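Local atomic coordinates of dihydrodipicolinate synthase (Oceanobacillus iheyensis HTE831, PDB entry 3D0C), a protein that probably catalyses the condensation of pyruvate with aspartate semialdehyde to form 4-hydroxy-tetrahydrodipicolinate, an early step of lysine biosynthesis. Residues A[38-43]-A[79-84]; A[66-71]-A[99-104]; A[22-25]-A[30-33]. The protein carries 1 engineered substitution. All blocks are in the same frame, centred on the assembly; numbering follows the deposited sequence.

Contact 1 (A[38-43]-A[79-84]); sequences NVEFLL and NGRATV
Two groups share Arg81 NH2: it donates to Glu40 OE2 at 2.8 Å in an almost straight bond (173°), and its second partner is the carbonyl oxygen of Leu77. In the TIM barrel this joins helix 32-44 to the turn that leads out of helix 64-78 and into strand 83-88, so the contact ties helix 32-44 to the end of the neighbouring helix 64-78 on the surface. The grip on Glu40 is bidentate and end-on. Beside the short bond, NH1 of Arg81 reaches OE1 of Glu40 at 3.2 Å, a longer and more bent bond that uses the syn lone pair of the oxygen. Carboxylate and guanidinium are nearly coplanar, 29° apart, with OE2 lying in the guanidinium plane. Glu40 gets there by folding at chi2 (-53°), which swings the carboxylate across to Arg81. The arginine bends at chi3, and its NE bonds to the carbonyl oxygen of Val78; with NE and NH2 both tied to the last turn of helix 64-78, the guanidinium has little freedom to rotate. These carbonyl oxygens and the carboxylate together probably stabilise its positive charge. Leu43, three residues on from Glu40, covers one face of the group: its CD1 sits over the centre, 3.5 Å from Arg81 CZ. Thus salt bridge at the edge and methyl on the face fix the plane from two directions. The other branch of the leucine, CD2, turns to the methyl of Ala82, with Leu43 CD2 and Ala82 CB 3.7 Å apart.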
loop_
_atom_site.group_PDB
_atom_site.type_symbol
_atom_site.label_atom_id
_atom_site.label_comp_id
_atom_site.label_asym_id
_atom_site.label_seq_id
_atom_site.Cartn_x
_atom_site.Cartn_y
_atom_site.Cartn_z
ATOM N N ASN A 38 5.878 -24.711 9.996
ATOM C CA ASN A 38 4.791 -23.860 10.458
ATOM C C ASN A 38 3.484 -24.370 9.857
ATOM O O ASN A 38 2.447 -24.402 10.525
ATOM C CB ASN A 38 5.028 -22.406 10.051
ATOM C CG ASN A 38 3.846 -21.517 10.375
ATOM O OD1 ASN A 38 3.395 -21.459 11.521
ATOM N ND2 ASN A 38 3.334 -20.824 9.368
ATOM N N VAL A 39 3.545 -24.776 8.591
ATOM C CA VAL A 39 2.385 -25.305 7.884
ATOM C C VAL A 39 1.927 -26.611 8.546
ATOM O O VAL A 39 0.730 -26.833 8.736
ATOM C CB VAL A 39 2.725 -25.557 6.389
ATOM C CG1 VAL A 39 1.560 -26.236 5.677
ATOM C CG2 VAL A 39 3.048 -24.230 5.706
ATOM N N GLU A 40 2.884 -27.467 8.900
ATOM C CA GLU A 40 2.568 -28.739 9.556
ATOM C C GLU A 40 1.920 -28.473 10.914
ATOM O O GLU A 40 0.956 -29.133 11.299
ATOM C CB GLU A 40 3.839 -29.576 9.765
ATOM C CG GLU A 40 4.358 -30.289 8.524
ATOM C CD GLU A 40 3.299 -31.142 7.847
ATOM O OE1 GLU A 40 2.435 -31.702 8.554
ATOM O OE2 GLU A 40 3.341 -31.264 6.606
ATOM N N PHE A 41 2.471 -27.501 11.633
ATOM C CA PHE A 41 1.972 -27.116 12.947
ATOM C C PHE A 41 0.506 -26.721 12.859
ATOM O O PHE A 41 -0.309 -27.137 13.685
ATOM C CB PHE A 41 2.782 -25.935 13.484
ATOM C CG PHE A 41 2.308 -25.425 14.814
ATOM C CD1 PHE A 41 2.719 -26.032 15.998
ATOM C CD2 PHE A 41 1.449 -24.331 14.885
ATOM C CE1 PHE A 41 2.282 -25.556 17.235
ATOM C CE2 PHE A 41 1.006 -23.846 16.115
ATOM C CZ PHE A 41 1.423 -24.459 17.294
ATOM N N LEU A 42 0.183 -25.901 11.862
ATOM C CA LEU A 42 -1.182 -25.442 11.651
ATOM C C LEU A 42 -2.116 -26.606 11.315
ATOM O O LEU A 42 -3.217 -26.709 11.856
ATOM C CB LEU A 42 -1.210 -24.402 10.527
ATOM C CG LEU A 42 -0.543 -23.058 10.845
ATOM C CD1 LEU A 42 -0.371 -22.243 9.568
ATOM C CD2 LEU A 42 -1.393 -22.302 11.866
ATOM N N LEU A 43 -1.678 -27.489 10.426
ATOM C CA LEU A 43 -2.507 -28.624 10.047
ATOM C C LEU A 43 -2.708 -29.600 11.205
ATOM O O LEU A 43 -3.801 -30.123 11.398
ATOM C CB LEU A 43 -1.888 -29.361 8.856
ATOM C CG LEU A 43 -1.858 -28.587 7.532
ATOM C CD1 LEU A 43 -1.050 -29.354 6.503
ATOM C CD2 LEU A 43 -3.285 -28.364 7.038
ATOM N N ASN A 79 -1.013 -30.348 0.284
ATOM C CA ASN A 79 -1.431 -31.470 -0.543
ATOM C C ASN A 79 -2.876 -31.907 -0.321
ATOM O O ASN A 79 -3.158 -33.094 -0.115
ATOM C CB ASN A 79 -0.485 -32.649 -0.296
ATOM C CG ASN A 79 -0.744 -33.807 -1.231
ATOM O OD1 ASN A 79 -0.780 -33.642 -2.449
ATOM N ND2 ASN A 79 -0.924 -34.993 -0.665
ATOM N N GLY A 80 -3.789 -30.941 -0.356
ATOM C CA GLY A 80 -5.200 -31.244 -0.188
ATOM C C GLY A 80 -5.712 -31.487 1.222
ATOM O O GLY A 80 -6.905 -31.741 1.395
ATOM N N ARG A 81 -4.839 -31.415 2.226
ATOM C CA ARG A 81 -5.262 -31.635 3.611
ATOM C C ARG A 81 -6.118 -30.485 4.153
ATOM O O ARG A 81 -6.801 -30.631 5.170
ATOM C CB ARG A 81 -4.042 -31.855 4.514
ATOM C CG ARG A 81 -3.423 -33.247 4.386
ATOM C CD ARG A 81 -2.228 -33.418 5.313
ATOM N NE ARG A 81 -1.049 -32.698 4.836
ATOM C CZ ARG A 81 0.052 -32.512 5.555
ATOM N NH1 ARG A 81 0.128 -32.987 6.790
ATOM N NH2 ARG A 81 1.081 -31.860 5.036
ATOM N N ALA A 82 -6.070 -29.347 3.468
ATOM C CA ALA A 82 -6.845 -28.172 3.850
ATOM C C ALA A 82 -7.077 -27.337 2.605
ATOM O O ALA A 82 -6.471 -27.587 1.563
ATOM C CB ALA A 82 -6.097 -27.353 4.889
ATOM N N THR A 83 -7.968 -26.360 2.709
ATOM C CA THR A 83 -8.257 -25.479 1.587
ATOM C C THR A 83 -7.161 -24.422 1.566
ATOM O O THR A 83 -6.864 -23.813 2.592
ATOM C CB THR A 83 -9.630 -24.785 1.749
ATOM O OG1 THR A 83 -10.677 -25.756 1.660
ATOM C CG2 THR A 83 -9.833 -23.739 0.668
ATOM N N VAL A 84 -6.554 -24.206 0.404
ATOM C CA VAL A 84 -5.486 -23.223 0.301
ATOM C C VAL A 84 -5.945 -21.979 -0.459
ATOM O O VAL A 84 -6.466 -22.062 -1.575
ATOM C CB VAL A 84 -4.230 -23.836 -0.384
ATOM C CG1 VAL A 84 -3.120 -22.804 -0.461
ATOM C CG2 VAL A 84 -3.751 -25.056 0.400
#

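Contact 2 (A[66-71]-A[99-104]); sequences EAKQVA and GKSAID
No ring or other flat side group takes part where Lys68 meets Ser101 and Ala71 meets Ala102; what touches is an aliphatic chain, a hydroxyl and two methyls. The segments belong to helices 64-78 and 92-104, neighbours in the outer layer of the TIM barrel, with strand 83-88 between them in the chain. Small residues let the backbones come close: Ala71 and Ala102 have their CA atoms 5.8 Å apart, and their CB methyls meet at 4.1 Å. Next to Ala102, Ser101 turns OG anti to its own nitrogen (chi1 173°), which sets the hydroxyl alongside the stem of Lys68, with OG 3.7 Å from Lys68 CG. Beyond CG the lysine is extended, and its NZ forms a salt bridge with Glu97, one turn before Ser101. Were Lys68 an alanine, Glu97 would probably lose its positive mate, and the hydroxyl of Ser101 the CG and CD methylenes now lying beside it. Water 1 joins the helices where no direct hydrogen bond does. It donates to Lys68 O, and it is hydrogen-bonded to Ser101 OG at 2.6 Å.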
loop_
_atom_site.group_PDB
_atom_site.type_symbol
_atom_site.label_atom_id
_atom_site.label_comp_id
_atom_site.label_asym_id
_atom_site.label_seq_id
_atom_site.Cartn_x
_atom_site.Cartn_y
_atom_site.Cartn_z
ATOM N N GLU A 66 9.660 -14.818 -5.083
ATOM C CA GLU A 66 9.559 -15.463 -3.779
ATOM C C GLU A 66 8.105 -15.730 -3.410
ATOM O O GLU A 66 7.797 -16.757 -2.816
ATOM C CB GLU A 66 10.195 -14.595 -2.688
ATOM C CG GLU A 66 11.676 -14.342 -2.852
ATOM C CD GLU A 66 12.217 -13.471 -1.740
ATOM O OE1 GLU A 66 11.664 -12.370 -1.530
ATOM O OE2 GLU A 66 13.186 -13.885 -1.073
ATOM N N ALA A 67 7.206 -14.814 -3.755
ATOM C CA ALA A 67 5.796 -15.006 -3.427
ATOM C C ALA A 67 5.233 -16.229 -4.146
ATOM O O ALA A 67 4.492 -17.021 -3.561
ATOM C CB ALA A 67 4.986 -13.752 -3.782
ATOM N N LYS A 68 5.580 -16.400 -5.415
ATOM C CA LYS A 68 5.097 -17.564 -6.143
ATOM C C LYS A 68 5.658 -18.831 -5.486
ATOM O O LYS A 68 4.947 -19.829 -5.341
ATOM C CB LYS A 68 5.539 -17.502 -7.605
ATOM C CG LYS A 68 4.953 -16.333 -8.377
ATOM C CD LYS A 68 5.534 -16.277 -9.773
ATOM C CE LYS A 68 4.912 -15.156 -10.582
ATOM N NZ LYS A 68 5.583 -15.016 -11.902
ATOM N N GLN A 69 6.928 -18.784 -5.085
ATOM C CA GLN A 69 7.564 -19.940 -4.449
ATOM C C GLN A 69 6.881 -20.329 -3.135
ATOM O O GLN A 69 6.718 -21.514 -2.843
ATOM C CB GLN A 69 9.049 -19.669 -4.193
ATOM C CG GLN A 69 9.879 -19.454 -5.453
ATOM C CD GLN A 69 11.370 -19.389 -5.167
ATOM O OE1 GLN A 69 11.822 -18.623 -4.312
ATOM N NE2 GLN A 69 12.143 -20.193 -5.887
ATOM N N VAL A 70 6.490 -19.333 -2.344
ATOM C CA VAL A 70 5.813 -19.601 -1.080
ATOM C C VAL A 70 4.447 -20.227 -1.336
ATOM O O VAL A 70 4.099 -21.244 -0.737
ATOM C CB VAL A 70 5.624 -18.306 -0.248
ATOM C CG1 VAL A 70 4.806 -18.600 1.005
ATOM C CG2 VAL A 70 6.980 -17.733 0.131
ATOM N N ALA A 71 3.673 -19.631 -2.233
ATOM C CA ALA A 71 2.354 -20.166 -2.543
ATOM C C ALA A 71 2.492 -21.607 -3.029
ATOM O O ALA A 71 1.794 -22.510 -2.557
ATOM C CB ALA A 71 1.675 -19.310 -3.612
ATOM N N GLY A 99 -1.945 -14.986 -9.448
ATOM C CA GLY A 99 -3.068 -15.898 -9.331
ATOM C C GLY A 99 -2.911 -17.145 -10.178
ATOM O O GLY A 99 -3.054 -18.263 -9.676
ATOM N N LYS A 100 -2.617 -16.965 -11.460
ATOM C CA LYS A 100 -2.454 -18.106 -12.353
ATOM C C LYS A 100 -1.380 -19.036 -11.821
ATOM O O LYS A 100 -1.530 -20.257 -11.868
ATOM C CB LYS A 100 -2.083 -17.644 -13.762
ATOM C CG LYS A 100 -3.250 -17.094 -14.572
ATOM C CD LYS A 100 -2.759 -16.607 -15.929
ATOM C CE LYS A 100 -3.892 -16.131 -16.824
ATOM N NZ LYS A 100 -4.727 -17.254 -17.331
ATOM N N SER A 101 -0.302 -18.457 -11.301
ATOM C CA SER A 101 0.793 -19.255 -10.766
ATOM C C SER A 101 0.384 -20.128 -9.579
ATOM O O SER A 101 0.692 -21.326 -9.547
ATOM C CB SER A 101 1.961 -18.356 -10.357
ATOM O OG SER A 101 2.963 -19.109 -9.694
ATOM N N ALA A 102 -0.306 -19.540 -8.606
ATOM C CA ALA A 102 -0.733 -20.291 -7.428
ATOM C C ALA A 102 -1.736 -21.381 -7.794
ATOM O O ALA A 102 -1.641 -22.502 -7.304
ATOM C CB ALA A 102 -1.336 -19.346 -6.382
ATOM N N ILE A 103 -2.692 -21.046 -8.656
ATOM C CA ILE A 103 -3.711 -21.999 -9.086
ATOM C C ILE A 103 -3.086 -23.161 -9.854
ATOM O O ILE A 103 -3.447 -24.317 -9.634
ATOM C CB ILE A 103 -4.775 -21.310 -9.971
ATOM C CG1 ILE A 103 -5.535 -20.278 -9.139
ATOM C CG2 ILE A 103 -5.750 -22.343 -10.551
ATOM C CD1 ILE A 103 -6.495 -19.425 -9.952
ATOM N N ASP A 104 -2.150 -22.848 -10.749
ATOM C CA ASP A 104 -1.479 -23.877 -11.534
ATOM C C ASP A 104 -0.742 -24.819 -10.580
ATOM O O ASP A 104 -0.548 -26.001 -10.883
ATOM C CB ASP A 104 -0.482 -23.252 -12.518
ATOM C CG ASP A 104 0.127 -24.281 -13.470
ATOM O OD1 ASP A 104 -0.618 -24.838 -14.306
ATOM O OD2 ASP A 104 1.347 -24.541 -13.378
HETATM O O HOH W 1 2.423 -19.512 -7.147
#

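Contact 3 (A[22-25]-A[30-33]); sequences PFLE and IDWK
The stretch between strand 15-17 and helix 32-44 doubles back on itself here, and a single beta bridge, Phe23 with Ile30, brings its two arms together with CA atoms 4.5 Å apart. One backbone hydrogen bond holds it: Asp31 N donates to Pro22 O at 2.9 Å, with a nearly straight N-H (169°) that approaches the oxygen from outside the carbonyl plane, tilted 35° from it. The phenyl of Phe23 meets Ile30 edge-on, its CD1 near Ile30 CA, and Phe23 CE1 packs on Ile30 CG1 at 4.1 Å. Both side chains continue into the protein, Phe23 against Glu58 and Leu62, Ile30 against Glu66 and Val70 of helix 64-78. Ile30 CG2 lies 3.5 Å over the face of the Trp32 ring.

Asp31 is the N-cap of helix 32-44, the first helix of the TIM barrel after its first strand, and its OD1 accepts from Gly34 N. Because CG stands anti to Asp31 N (chi1 -180°), the carboxylate reaches back beside the Pro22-Leu24 arm while still serving the helix start. OD2 forms a salt bridge with Arg274 and also accepts a hydrogen bond from water 2, 2.7 Å from Asp31 OD2; the same water donates to Phe23 O, a second, indirect link between the arms. Both oxygens of this buried carboxylate are therefore satisfied, and the arginine and the helix start probably favour its charged form. Leu24 crosses Asp31 at about a right angle, its CD2 3.8 Å from Asp31 CG. Pro22, whose side chain is about 10 Å from that of Thr56, a predicted pyruvate-binding residue, brings its CG to within 3.6 Å of Asp31 O.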
loop_
_atom_site.group_PDB
_atom_site.type_symbol
_atom_site.label_atom_id
_atom_site.label_comp_id
_atom_site.label_asym_id
_atom_site.label_seq_id
_atom_site.Cartn_x
_atom_site.Cartn_y
_atom_site.Cartn_z
ATOM N N PRO A 22 8.975 -17.803 7.820
ATOM C CA PRO A 22 10.203 -17.545 8.574
ATOM C C PRO A 22 11.373 -17.221 7.650
ATOM O O PRO A 22 11.454 -17.725 6.532
ATOM C CB PRO A 22 10.405 -18.838 9.367
ATOM C CG PRO A 22 9.767 -19.874 8.511
ATOM C CD PRO A 22 8.527 -19.198 7.973
ATOM N N PHE A 23 12.265 -16.355 8.111
ATOM C CA PHE A 23 13.429 -15.977 7.323
ATOM C C PHE A 23 14.688 -16.422 8.062
ATOM O O PHE A 23 14.653 -16.667 9.266
ATOM C CB PHE A 23 13.436 -14.466 7.085
ATOM C CG PHE A 23 12.214 -13.960 6.359
ATOM C CD1 PHE A 23 11.926 -14.387 5.064
ATOM C CD2 PHE A 23 11.340 -13.071 6.979
ATOM C CE1 PHE A 23 10.787 -13.931 4.397
ATOM C CE2 PHE A 23 10.199 -12.612 6.320
ATOM C CZ PHE A 23 9.923 -13.045 5.028
ATOM N N LEU A 24 15.800 -16.527 7.342
ATOM C CA LEU A 24 17.053 -16.976 7.942
ATOM C C LEU A 24 17.909 -15.886 8.591
ATOM O O LEU A 24 17.744 -14.697 8.341
ATOM C CB LEU A 24 17.894 -17.708 6.895
ATOM C CG LEU A 24 17.410 -19.068 6.398
ATOM C CD1 LEU A 24 18.195 -19.444 5.159
ATOM C CD2 LEU A 24 17.574 -20.125 7.480
ATOM N N GLU A 25 18.829 -16.353 9.428
ATOM C CA GLU A 25 19.799 -15.573 10.190
ATOM C C GLU A 25 19.898 -14.077 9.849
ATOM O O GLU A 25 19.125 -13.254 10.352
ATOM C CB GLU A 25 21.187 -16.204 10.013
ATOM C CG GLU A 25 22.249 -15.664 10.951
ATOM C CD GLU A 25 22.046 -16.108 12.390
ATOM O OE1 GLU A 25 21.075 -16.847 12.667
ATOM O OE2 GLU A 25 22.867 -15.716 13.248
ATOM N N ILE A 30 14.432 -16.926 2.722
ATOM C CA ILE A 30 13.342 -17.748 3.228
ATOM C C ILE A 30 13.847 -19.050 3.844
ATOM O O ILE A 30 14.646 -19.772 3.243
ATOM C CB ILE A 30 12.336 -18.095 2.106
ATOM C CG1 ILE A 30 11.702 -16.810 1.562
ATOM C CG2 ILE A 30 11.280 -19.051 2.632
ATOM C CD1 ILE A 30 10.785 -17.025 0.360
ATOM N N ASP A 31 13.372 -19.332 5.051
ATOM C CA ASP A 31 13.735 -20.549 5.767
ATOM C C ASP A 31 12.674 -21.572 5.372
ATOM O O ASP A 31 11.633 -21.693 6.027
ATOM C CB ASP A 31 13.694 -20.271 7.268
ATOM C CG ASP A 31 14.067 -21.475 8.103
ATOM O OD1 ASP A 31 14.255 -22.578 7.546
ATOM O OD2 ASP A 31 14.159 -21.306 9.336
ATOM N N TRP A 32 12.931 -22.300 4.291
ATOM C CA TRP A 32 11.965 -23.271 3.801
ATOM C C TRP A 32 11.605 -24.358 4.798
ATOM O O TRP A 32 10.471 -24.835 4.812
ATOM C CB TRP A 32 12.455 -23.878 2.483
ATOM C CG TRP A 32 12.553 -22.836 1.414
ATOM C CD1 TRP A 32 13.688 -22.252 0.938
ATOM C CD2 TRP A 32 11.458 -22.174 0.768
ATOM N NE1 TRP A 32 13.370 -21.262 0.037
ATOM C CE2 TRP A 32 12.009 -21.196 -0.088
ATOM C CE3 TRP A 32 10.064 -22.315 0.827
ATOM C CZ2 TRP A 32 11.214 -20.353 -0.873
ATOM C CZ3 TRP A 32 9.274 -21.476 0.046
ATOM C CH2 TRP A 32 9.853 -20.512 -0.795
ATOM N N LYS A 33 12.564 -24.736 5.636
ATOM C CA LYS A 33 12.335 -25.759 6.652
ATOM C C LYS A 33 11.329 -25.191 7.657
ATOM O O LYS A 33 10.317 -25.825 7.964
ATOM C CB LYS A 33 13.652 -26.086 7.369
ATOM C CG LYS A 33 13.768 -27.521 7.884
ATOM C CD LYS A 33 12.679 -27.872 8.881
ATOM C CE LYS A 33 12.879 -29.284 9.421
ATOM N NZ LYS A 33 11.737 -29.744 10.253
HETATM O O HOH W 2 13.837 -19.054 10.697
#

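Overall arrangement
Along the chain contact 3 comes first; contacts 1 and 2 then interleave, their segments alternating. All three lie in the part of the barrel from strand 15-17 to helix 92-104. Helix 32-44 serves contacts 3 and 1, while helix 64-78 carries one side of contact 2 and leads into the turn of contact 1. Their centres lie about 16 to 18 Å apart. Contacts 2 and 3 touch: Gln69 CB rests on Trp32 CH2 at 3.6 Å, and Ile30 CD1 packs on Val70 CG2. Contact 1 touches neither, its nearest atoms about 5 Å from each. Helix 32-44 thus reaches 64-78 through Trp32 and the turn of contact 1, and contact 2 goes on to helix 92-104.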